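Local atomic coordinates of polyketide synthase PksR (Bacillus subtilis, PDB entry 4U3V), a protein that takes part in building the antibiotic polyketide bacillaene, this piece of the large synthase being its double-hotdog enoyl-isomerase domain. Residues A[33-41]-A[197-205]; A[92-100]-A[111-122]. All blocks are in the same frame, centred on the assembly; numbering follows the deposited sequence.

In the fold
Both contacts lie on the same side of the chain's centre, with about 15 Å between their centres. Contact 1 ties residues 33-41, on strand 31-36 and the start of helix 40-43, to the loop 197-205 ahead of helix 205-219, so it spans the predicted N-terminal and C-terminal hotdog halves. Contact 2 lies within the N-terminal half: residues 92-100 and 111-122 lie on strands 94-102 and 108-116 and the start of strand 121-132. In sequence it is nested within the loop that contact 1 closes. Strands 31-36 and 94-102 are antiparallel neighbours, Asp33 and Phe35 being hydrogen-bonded through their backbones to Leu97 and Ile95, so contact 2's hairpin backs the edge strand that meets the second half.

Contact 1. Residues A[33-41]-A[197-205]; sequences DQFTYDEPY and NGHHYTVSP
The imidazole of His199 is gripped at both nitrogens by carboxylates of segment 33-41. ND1 of His199 donates to OD2 of Asp33 at 2.7 Å, nearly straight, and NE2 of His199 donates to OE2 of Glu39, also at 2.7 Å. Each acceptor oxygen is met on its syn side, slightly out of the carboxylate plane but close to the ring plane. Two bonds at different corners fix the rotation of the ring. The carbonyl O of Gln34 lies at the ring edge, 3.2 Å from CE1 of His199.

Phe35 meets one face of the imidazole with its CE1 corner, which stands over the rim; the planes are almost parallel (3°) but slid apart, so the rings barely overlap.

Asp33 reaches across because its CG is anti to the backbone N (chi1 -158°). Its OD2 also accepts, through the anti lone pair, from the hydroxyl of Tyr201 (OH to OD2 2.6 Å), while OD1 takes the N-H of Gln34. In Glu39, CG sits between the backbone N and carbonyl carbon (chi1 69°); from there OE1 receives the N-H of Thr36 and OE2 a water shared with Tyr41 N and Asn197 OD1.

Tyr41 lays its hydroxyl end on Pro205, OH to CB 3.2 Å, and that hydroxyl is hydrogen-bonded to OG1 of Thr57. With Phe35 and His199 it forms an aromatic cluster at a His-carboxylate junction between the N-terminal and C-terminal halves of the double hotdog.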
loop_
_atom_site.group_PDB
_atom_site.type_symbol
_atom_site.label_atom_id
_atom_site.label_comp_id
_atom_site.label_asym_id
_atom_site.label_seq_id
_atom_site.Cartn_x
_atom_site.Cartn_y
_atom_site.Cartn_z
ATOM N N ASP A 33 -9.874 -8.128 -10.696
ATOM C CA ASP A 33 -10.735 -7.051 -10.206
ATOM C C ASP A 33 -10.943 -6.087 -11.401
ATOM O O ASP A 33 -10.287 -6.201 -12.435
ATOM C CB ASP A 33 -10.069 -6.323 -8.992
ATOM C CG ASP A 33 -11.085 -5.560 -8.096
ATOM O OD1 ASP A 33 -12.274 -5.398 -8.472
ATOM O OD2 ASP A 33 -10.699 -5.100 -6.990
ATOM N N GLN A 34 -11.848 -5.135 -11.236
ATOM C CA GLN A 34 -12.144 -4.174 -12.311
ATOM C C GLN A 34 -12.385 -2.834 -11.644
ATOM O O GLN A 34 -13.011 -2.754 -10.590
ATOM C CB GLN A 34 -13.438 -4.523 -13.056
ATOM C CG GLN A 34 -13.433 -5.814 -13.823
ATOM C CD GLN A 34 -14.556 -5.828 -14.845
ATOM O OE1 GLN A 34 -15.544 -5.112 -14.704
ATOM N NE2 GLN A 34 -14.397 -6.641 -15.869
ATOM N N PHE A 35 -11.934 -1.774 -12.306
ATOM C CA PHE A 35 -12.059 -0.416 -11.738
ATOM C C PHE A 35 -12.644 0.496 -12.806
ATOM O O PHE A 35 -12.178 0.514 -13.943
ATOM C CB PHE A 35 -10.694 0.124 -11.308
ATOM C CG PHE A 35 -10.116 -0.619 -10.160
ATOM C CD1 PHE A 35 -10.505 -0.295 -8.872
ATOM C CD2 PHE A 35 -9.321 -1.745 -10.371
ATOM C CE1 PHE A 35 -10.017 -1.026 -7.769
ATOM C CE2 PHE A 35 -8.845 -2.476 -9.273
ATOM C CZ PHE A 35 -9.206 -2.127 -7.986
ATOM N N THR A 36 -13.672 1.239 -12.430
ATOM C CA THR A 36 -14.379 2.076 -13.424
ATOM C C THR A 36 -14.146 3.578 -13.141
ATOM O O THR A 36 -13.870 3.992 -12.016
ATOM C CB THR A 36 -15.877 1.733 -13.427
ATOM O OG1 THR A 36 -16.510 2.357 -14.559
ATOM C CG2 THR A 36 -16.545 2.196 -12.162
ATOM N N TYR A 37 -14.229 4.407 -14.178
ATOM C CA TYR A 37 -13.867 5.820 -14.065
ATOM C C TYR A 37 -14.589 6.466 -12.901
ATOM O O TYR A 37 -14.012 7.264 -12.157
ATOM C CB TYR A 37 -14.241 6.566 -15.357
ATOM C CG TYR A 37 -13.849 8.024 -15.375
ATOM C CD1 TYR A 37 -12.516 8.402 -15.588
ATOM C CD2 TYR A 37 -14.817 9.031 -15.301
ATOM C CE1 TYR A 37 -12.148 9.736 -15.654
ATOM C CE2 TYR A 37 -14.446 10.373 -15.319
ATOM C CZ TYR A 37 -13.119 10.711 -15.506
ATOM O OH TYR A 37 -12.736 12.035 -15.619
ATOM N N ASP A 38 -15.875 6.183 -12.780
ATOM C CA ASP A 38 -16.722 6.988 -11.904
ATOM C C ASP A 38 -16.790 6.535 -10.442
ATOM O O ASP A 38 -17.428 7.199 -9.644
ATOM C CB ASP A 38 -18.148 7.076 -12.447
ATOM C CG ASP A 38 -18.265 7.992 -13.652
ATOM O OD1 ASP A 38 -17.394 8.868 -13.835
ATOM O OD2 ASP A 38 -19.236 7.829 -14.424
ATOM N N GLU A 39 -16.213 5.388 -10.085
ATOM C CA GLU A 39 -16.359 4.927 -8.701
ATOM C C GLU A 39 -15.410 5.681 -7.719
ATOM O O GLU A 39 -14.380 6.227 -8.139
ATOM C CB GLU A 39 -16.129 3.417 -8.625
ATOM C CG GLU A 39 -14.693 3.009 -8.894
ATOM C CD GLU A 39 -14.515 1.524 -8.714
ATOM O OE1 GLU A 39 -14.440 0.809 -9.737
ATOM O OE2 GLU A 39 -14.531 1.055 -7.549
ATOM N N PRO A 40 -15.774 5.754 -6.422
ATOM C CA PRO A 40 -15.008 6.619 -5.498
ATOM C C PRO A 40 -13.524 6.233 -5.354
ATOM O O PRO A 40 -12.672 7.106 -5.259
ATOM C CB PRO A 40 -15.742 6.449 -4.159
ATOM C CG PRO A 40 -17.143 6.073 -4.530
ATOM C CD PRO A 40 -17.082 5.358 -5.861
ATOM N N TYR A 41 -13.205 4.943 -5.461
ATOM C CA TYR A 41 -11.792 4.514 -5.429
ATOM C C TYR A 41 -10.953 5.168 -6.547
ATOM O O TYR A 41 -9.757 5.424 -6.372
ATOM C CB TYR A 41 -11.737 2.993 -5.551
ATOM C CG TYR A 41 -10.372 2.389 -5.255
ATOM C CD1 TYR A 41 -10.029 2.028 -3.963
ATOM C CD2 TYR A 41 -9.449 2.160 -6.278
ATOM C CE1 TYR A 41 -8.807 1.423 -3.696
ATOM C CE2 TYR A 41 -8.246 1.523 -6.029
ATOM C CZ TYR A 41 -7.917 1.188 -4.726
ATOM O OH TYR A 41 -6.734 0.502 -4.464
ATOM N N ASN A 197 -16.499 -0.158 -3.147
ATOM C CA ASN A 197 -17.748 -0.875 -3.366
ATOM C C ASN A 197 -17.570 -2.170 -4.148
ATOM O O ASN A 197 -17.340 -2.166 -5.358
ATOM C CB ASN A 197 -18.821 0.030 -3.991
ATOM C CG ASN A 197 -18.290 0.863 -5.139
ATOM O OD1 ASN A 197 -17.951 2.033 -4.965
ATOM N ND2 ASN A 197 -18.229 0.268 -6.326
ATOM N N GLY A 198 -17.691 -3.284 -3.438
ATOM C CA GLY A 198 -17.210 -4.554 -3.945
ATOM C C GLY A 198 -15.803 -4.448 -4.486
ATOM O O GLY A 198 -15.588 -4.609 -5.692
ATOM N N HIS A 199 -14.896 -3.963 -3.636
ATOM C CA HIS A 199 -13.537 -4.463 -3.613
ATOM C C HIS A 199 -13.170 -5.108 -2.307
ATOM O O HIS A 199 -12.857 -4.415 -1.339
ATOM C CB HIS A 199 -12.564 -3.328 -3.908
ATOM C CG HIS A 199 -12.835 -2.631 -5.223
ATOM N ND1 HIS A 199 -12.458 -3.152 -6.414
ATOM C CD2 HIS A 199 -13.616 -1.509 -5.514
ATOM C CE1 HIS A 199 -12.947 -2.376 -7.410
ATOM N NE2 HIS A 199 -13.611 -1.350 -6.854
ATOM N N HIS A 200 -13.177 -6.438 -2.293
ATOM C CA HIS A 200 -13.004 -7.202 -1.060
ATOM C C HIS A 200 -11.598 -7.718 -1.070
ATOM O O HIS A 200 -11.243 -8.524 -1.927
ATOM C CB HIS A 200 -13.966 -8.404 -1.057
ATOM C CG HIS A 200 -15.432 -8.020 -1.111
ATOM N ND1 HIS A 200 -16.113 -7.610 -0.022
ATOM C CD2 HIS A 200 -16.318 -7.915 -2.194
ATOM C CE1 HIS A 200 -17.375 -7.278 -0.380
ATOM N NE2 HIS A 200 -17.503 -7.478 -1.705
ATOM N N TYR A 201 -10.766 -7.226 -0.163
ATOM C CA TYR A 201 -9.377 -7.669 -0.076
ATOM C C TYR A 201 -9.028 -8.039 1.353
ATOM O O TYR A 201 -9.476 -7.362 2.290
ATOM C CB TYR A 201 -8.433 -6.511 -0.464
ATOM C CG TYR A 201 -8.383 -6.270 -1.955
ATOM C CD1 TYR A 201 -7.597 -7.073 -2.763
ATOM C CD2 TYR A 201 -9.168 -5.286 -2.549
ATOM C CE1 TYR A 201 -7.541 -6.876 -4.146
ATOM C CE2 TYR A 201 -9.184 -5.122 -3.944
ATOM C CZ TYR A 201 -8.323 -5.879 -4.720
ATOM O OH TYR A 201 -8.303 -5.756 -6.104
ATOM N N THR A 202 -8.213 -9.079 1.515
ATOM C CA THR A 202 -7.768 -9.509 2.860
ATOM C C THR A 202 -6.925 -8.415 3.504
ATOM O O THR A 202 -7.158 -8.036 4.657
ATOM C CB THR A 202 -6.925 -10.782 2.784
ATOM O OG1 THR A 202 -7.727 -11.846 2.268
ATOM C CG2 THR A 202 -6.353 -11.150 4.173
ATOM N N VAL A 203 -6.021 -7.842 2.706
ATOM C CA VAL A 203 -5.253 -6.681 3.120
ATOM C C VAL A 203 -5.686 -5.483 2.283
ATOM O O VAL A 203 -5.537 -5.496 1.063
ATOM C CB VAL A 203 -3.739 -6.961 2.968
ATOM C CG1 VAL A 203 -2.921 -5.702 3.186
ATOM C CG2 VAL A 203 -3.301 -8.073 3.922
ATOM N N SER A 204 -6.369 -4.540 2.922
ATOM C CA SER A 204 -6.999 -3.452 2.172
ATOM C C SER A 204 -5.917 -2.624 1.483
ATOM O O SER A 204 -4.936 -2.244 2.136
ATOM C CB SER A 204 -7.731 -2.540 3.130
ATOM O OG SER A 204 -8.396 -1.495 2.426
ATOM N N PRO A 205 -6.171 -2.191 0.244
ATOM C CA PRO A 205 -5.306 -1.155 -0.347
ATOM C C PRO A 205 -5.332 0.114 0.463
ATOM O O PRO A 205 -4.374 0.899 0.407
ATOM C CB PRO A 205 -5.914 -0.895 -1.730
ATOM C CG PRO A 205 -7.155 -1.686 -1.800
ATOM C CD PRO A 205 -7.211 -2.672 -0.682
HETATM O O HOH W 1 -15.044 2.661 -5.361
#

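Contact 2. Residues A[92-100]-A[111-122]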
loop_
_atom_site.group_PDB
_atom_site.type_symbol
_atom_site.label_atom_id
_atom_site.label_comp_id
_atom_site.label_asym_id
_atom_site.label_seq_id
_atom_site.Cartn_x
_atom_site.Cartn_y
_atom_site.Cartn_z
ATOM N N GLY A 92 -15.650 7.054 -19.067
ATOM C CA GLY A 92 -16.310 5.900 -19.677
ATOM C C GLY A 92 -15.615 4.540 -19.620
ATOM O O GLY A 92 -16.198 3.540 -20.027
ATOM N N GLU A 93 -14.349 4.502 -19.212
ATOM C CA GLU A 93 -13.571 3.248 -19.229
ATOM C C GLU A 93 -13.726 2.395 -17.964
ATOM O O GLU A 93 -13.965 2.906 -16.830
ATOM C CB GLU A 93 -12.076 3.522 -19.454
ATOM C CG GLU A 93 -11.774 4.171 -20.796
ATOM C CD GLU A 93 -10.308 4.421 -21.019
ATOM O OE1 GLU A 93 -9.519 4.423 -20.031
ATOM O OE2 GLU A 93 -9.936 4.573 -22.212
ATOM N N THR A 94 -13.561 1.086 -18.171
ATOM C CA THR A 94 -13.445 0.142 -17.069
ATOM C C THR A 94 -12.219 -0.687 -17.348
ATOM O O THR A 94 -12.098 -1.251 -18.433
ATOM C CB THR A 94 -14.695 -0.774 -16.958
ATOM O OG1 THR A 94 -15.851 0.011 -16.625
ATOM C CG2 THR A 94 -14.491 -1.816 -15.831
ATOM N N ILE A 95 -11.250 -0.678 -16.418
ATOM C CA ILE A 95 -10.014 -1.434 -16.583
ATOM C C ILE A 95 -10.033 -2.728 -15.779
ATOM O O ILE A 95 -10.279 -2.694 -14.581
ATOM C CB ILE A 95 -8.803 -0.642 -16.058
ATOM C CG1 ILE A 95 -8.719 0.736 -16.727
ATOM C CG2 ILE A 95 -7.525 -1.467 -16.208
ATOM C CD1 ILE A 95 -9.038 0.728 -18.200
ATOM N N GLU A 96 -9.668 -3.839 -16.427
ATOM C CA GLU A 96 -9.600 -5.140 -15.768
ATOM C C GLU A 96 -8.159 -5.335 -15.329
ATOM O O GLU A 96 -7.236 -5.049 -16.090
ATOM C CB GLU A 96 -9.934 -6.256 -16.777
ATOM C CG GLU A 96 -11.311 -6.233 -17.420
ATOM C CD GLU A 96 -11.417 -7.291 -18.531
ATOM O OE1 GLU A 96 -11.468 -8.495 -18.213
ATOM O OE2 GLU A 96 -11.315 -6.922 -19.718
ATOM N N LEU A 97 -7.971 -5.850 -14.111
ATOM C CA LEU A 97 -6.696 -6.310 -13.631
ATOM C C LEU A 97 -6.740 -7.796 -13.274
ATOM O O LEU A 97 -7.731 -8.280 -12.782
ATOM C CB LEU A 97 -6.288 -5.546 -12.372
ATOM C CG LEU A 97 -5.677 -4.172 -12.618
ATOM C CD1 LEU A 97 -6.791 -3.216 -12.986
ATOM C CD2 LEU A 97 -4.923 -3.732 -11.368
ATOM N N GLN A 98 -5.648 -8.511 -13.535
ATOM C CA GLN A 98 -5.547 -9.913 -13.136
ATOM C C GLN A 98 -4.181 -10.081 -12.495
ATOM O O GLN A 98 -3.209 -9.428 -12.910
ATOM C CB GLN A 98 -5.655 -10.843 -14.367
ATOM C CG GLN A 98 -7.088 -10.988 -14.877
ATOM C CD GLN A 98 -7.254 -11.989 -16.021
ATOM O OE1 GLN A 98 -6.290 -12.580 -16.501
ATOM N NE2 GLN A 98 -8.476 -12.092 -16.527
ATOM N N ALA A 99 -4.063 -11.041 -11.586
ATOM C CA ALA A 99 -2.785 -11.286 -10.898
ATOM C C ALA A 99 -2.444 -12.719 -11.187
ATOM O O ALA A 99 -3.157 -13.597 -10.732
ATOM C CB ALA A 99 -2.922 -11.088 -9.400
ATOM N N LYS A 100 -1.493 -12.915 -12.087
ATOM C CA LYS A 100 -1.202 -14.231 -12.686
ATOM C C LYS A 100 0.133 -14.738 -12.159
ATOM O O LYS A 100 1.136 -14.020 -12.241
ATOM C CB LYS A 100 -1.115 -14.094 -14.192
ATOM C CG LYS A 100 -2.438 -13.660 -14.825
ATOM C CD LYS A 100 -2.246 -12.743 -16.028
ATOM C CE LYS A 100 -3.593 -12.329 -16.619
ATOM N NZ LYS A 100 -3.488 -11.522 -17.869
ATOM N N GLN A 111 2.641 -11.671 -11.790
ATOM C CA GLN A 111 2.469 -10.587 -12.726
ATOM C C GLN A 111 1.065 -9.977 -12.611
ATOM O O GLN A 111 0.073 -10.652 -12.838
ATOM C CB GLN A 111 2.641 -11.103 -14.141
ATOM C CG GLN A 111 4.042 -11.592 -14.408
ATOM C CD GLN A 111 4.457 -11.310 -15.825
ATOM O OE1 GLN A 111 4.495 -12.218 -16.654
ATOM N NE2 GLN A 111 4.682 -10.036 -16.135
ATOM N N ILE A 112 0.999 -8.718 -12.219
ATOM C CA ILE A 112 -0.268 -8.010 -12.185
ATOM C C ILE A 112 -0.409 -7.280 -13.501
ATOM O O ILE A 112 0.323 -6.321 -13.779
ATOM C CB ILE A 112 -0.320 -6.960 -11.044
ATOM C CG1 ILE A 112 0.124 -7.545 -9.695
ATOM C CG2 ILE A 112 -1.711 -6.369 -10.958
ATOM C CD1 ILE A 112 -0.540 -8.836 -9.337
ATOM N N MET A 113 -1.390 -7.704 -14.299
ATOM C CA MET A 113 -1.573 -7.175 -15.650
ATOM C C MET A 113 -2.873 -6.407 -15.692
ATOM O O MET A 113 -3.811 -6.697 -14.942
ATOM C CB MET A 113 -1.680 -8.334 -16.668
ATOM C CG MET A 113 -0.660 -9.447 -16.469
ATOM S SD MET A 113 0.921 -8.885 -17.120
ATOM C CE MET A 113 0.635 -8.832 -18.897
ATOM N N TYR A 114 -2.944 -5.433 -16.594
ATOM C CA TYR A 114 -4.188 -4.755 -16.845
ATOM C C TYR A 114 -4.483 -4.735 -18.324
ATOM O O TYR A 114 -3.577 -4.868 -19.148
ATOM C CB TYR A 114 -4.151 -3.319 -16.306
ATOM C CG TYR A 114 -3.312 -2.357 -17.132
ATOM C CD1 TYR A 114 -3.907 -1.425 -17.961
ATOM C CD2 TYR A 114 -1.933 -2.402 -17.058
ATOM C CE1 TYR A 114 -3.134 -0.535 -18.688
ATOM C CE2 TYR A 114 -1.145 -1.530 -17.785
ATOM C CZ TYR A 114 -1.760 -0.607 -18.592
ATOM O OH TYR A 114 -0.984 0.267 -19.289
ATOM N N ARG A 115 -5.756 -4.613 -18.641
ATOM C CA ARG A 115 -6.158 -4.707 -20.041
ATOM C C ARG A 115 -6.360 -3.308 -20.549
ATOM O O ARG A 115 -7.292 -2.609 -20.136
ATOM C CB ARG A 115 -7.399 -5.576 -20.195
ATOM C CG ARG A 115 -7.773 -5.877 -21.637
ATOM C CD ARG A 115 -8.882 -6.924 -21.659
ATOM N NE ARG A 115 -8.401 -8.198 -22.183
ATOM C CZ ARG A 115 -8.960 -9.386 -21.952
ATOM N NH1 ARG A 115 -9.978 -9.520 -21.101
ATOM N NH2 ARG A 115 -8.425 -10.469 -22.497
ATOM N N GLU A 116 -5.411 -2.888 -21.388
ATOM C CA GLU A 116 -5.357 -1.540 -21.959
ATOM C C GLU A 116 -6.539 -1.367 -22.884
ATOM O O GLU A 116 -6.640 -2.074 -23.879
ATOM C CB GLU A 116 -4.065 -1.446 -22.762
ATOM C CG GLU A 116 -3.600 -0.062 -23.151
ATOM C CD GLU A 116 -2.273 -0.130 -23.880
ATOM O OE1 GLU A 116 -2.138 -0.984 -24.785
ATOM O OE2 GLU A 116 -1.345 0.620 -23.511
ATOM N N PRO A 117 -7.497 -0.494 -22.518
ATOM C CA PRO A 117 -8.727 -0.438 -23.323
ATOM C C PRO A 117 -8.493 -0.012 -24.783
ATOM O O PRO A 117 -9.213 -0.482 -25.670
ATOM C CB PRO A 117 -9.606 0.579 -22.578
ATOM C CG PRO A 117 -9.033 0.656 -21.203
ATOM C CD PRO A 117 -7.556 0.394 -21.343
ATOM N N SER A 118 -7.435 0.774 -25.027
ATOM C CA SER A 118 -6.945 1.099 -26.393
ATOM C C SER A 118 -6.871 -0.123 -27.305
ATOM O O SER A 118 -7.383 -0.118 -28.425
ATOM C CB SER A 118 -5.544 1.741 -26.349
ATOM O OG SER A 118 -5.301 2.433 -25.138
ATOM N N SER A 119 -6.133 -1.128 -26.857
ATOM C CA SER A 119 -5.683 -2.188 -27.735
ATOM C C SER A 119 -6.387 -3.485 -27.386
ATOM O O SER A 119 -6.455 -4.400 -28.206
ATOM C CB SER A 119 -4.175 -2.363 -27.601
ATOM O OG SER A 119 -3.802 -2.426 -26.234
ATOM N N GLY A 120 -6.897 -3.564 -26.156
ATOM C CA GLY A 120 -7.407 -4.815 -25.616
ATOM C C GLY A 120 -6.298 -5.789 -25.260
ATOM O O GLY A 120 -6.546 -6.970 -25.034
ATOM N N LEU A 121 -5.073 -5.283 -25.158
ATOM C CA LEU A 121 -3.947 -6.136 -24.792
ATOM C C LEU A 121 -3.705 -6.026 -23.278
ATOM O O LEU A 121 -3.757 -4.927 -22.719
ATOM C CB LEU A 121 -2.681 -5.689 -25.527
ATOM C CG LEU A 121 -2.622 -5.971 -27.033
ATOM C CD1 LEU A 121 -1.398 -5.301 -27.653
ATOM C CD2 LEU A 121 -2.608 -7.472 -27.292
ATOM N N TRP A 122 -3.435 -7.160 -22.648
ATOM C CA TRP A 122 -2.770 -7.187 -21.338
ATOM C C TRP A 122 -1.403 -6.599 -21.361
ATOM O O TRP A 122 -0.583 -6.928 -22.219
ATOM C CB TRP A 122 -2.706 -8.604 -20.790
ATOM C CG TRP A 122 -4.059 -9.237 -20.615
ATOM C CD1 TRP A 122 -4.635 -10.227 -21.419
ATOM C CD2 TRP A 122 -5.009 -9.014 -19.532
ATOM N NE1 TRP A 122 -5.847 -10.596 -20.931
ATOM C CE2 TRP A 122 -6.153 -9.881 -19.813
ATOM C CE3 TRP A 122 -5.079 -8.133 -18.440
ATOM C CZ2 TRP A 122 -7.275 -9.902 -19.006
ATOM C CZ3 TRP A 122 -6.198 -8.187 -17.615
ATOM C CH2 TRP A 122 -7.292 -9.029 -17.908
#
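Backbone bonds pair Gln98 with Met113 and Lys100 with Gln111, each through two N-H to O bonds; Met113 N to Gln98 O measures 2.9 Å. The non-hydrogen-bonded pairs alternate with them: Ala99-Ile112 lies between the two, Leu97-Tyr114 beyond Gln98-Met113, and in both CA-H groups approach carbonyl oxygens. Farther along, Arg115 N donates to Glu96 O. Strands 94-102 and 108-116 thus form an antiparallel beta hairpin, their short segments running at 157° to each other.

Apolar contacts occupy the face with Leu97, Ala99, Ile112 and Tyr114. Ile112 sets CD1 against CB of Ala99 at a tight 3.3 Å, while CD2 of Leu97 meets its CG2 branch. CB of Tyr114 packs beside CG of Leu97 and CG2 of Ile95. Leu97, Ala99 and Ile112 also touch helix 56-69, as expected of a hotdog fold, whose curved sheet wraps a long helix.

Charged and aromatic groups gather on the other face around Trp122. Lys100 holds NZ over the five-membered ring, 3.5 Å from its centroid and 17° off the normal, a cation-pi contact; its chain also runs across Met113, CD to CG 3.7 Å. The amide of Gln98 shares this side of the indole, CD lying 3.5 Å from CH2 of Trp122. Against the opposite face lies the guanidinium of Arg115, with CZ2 of Trp122 3.4 Å above its centre. Arg115 runs alongside Glu96 in a salt bridge, NH1 to OE2 3.2 Å and nearly straight at 174°; the second bond, from NH1 to OE1 of Glu96, is weak.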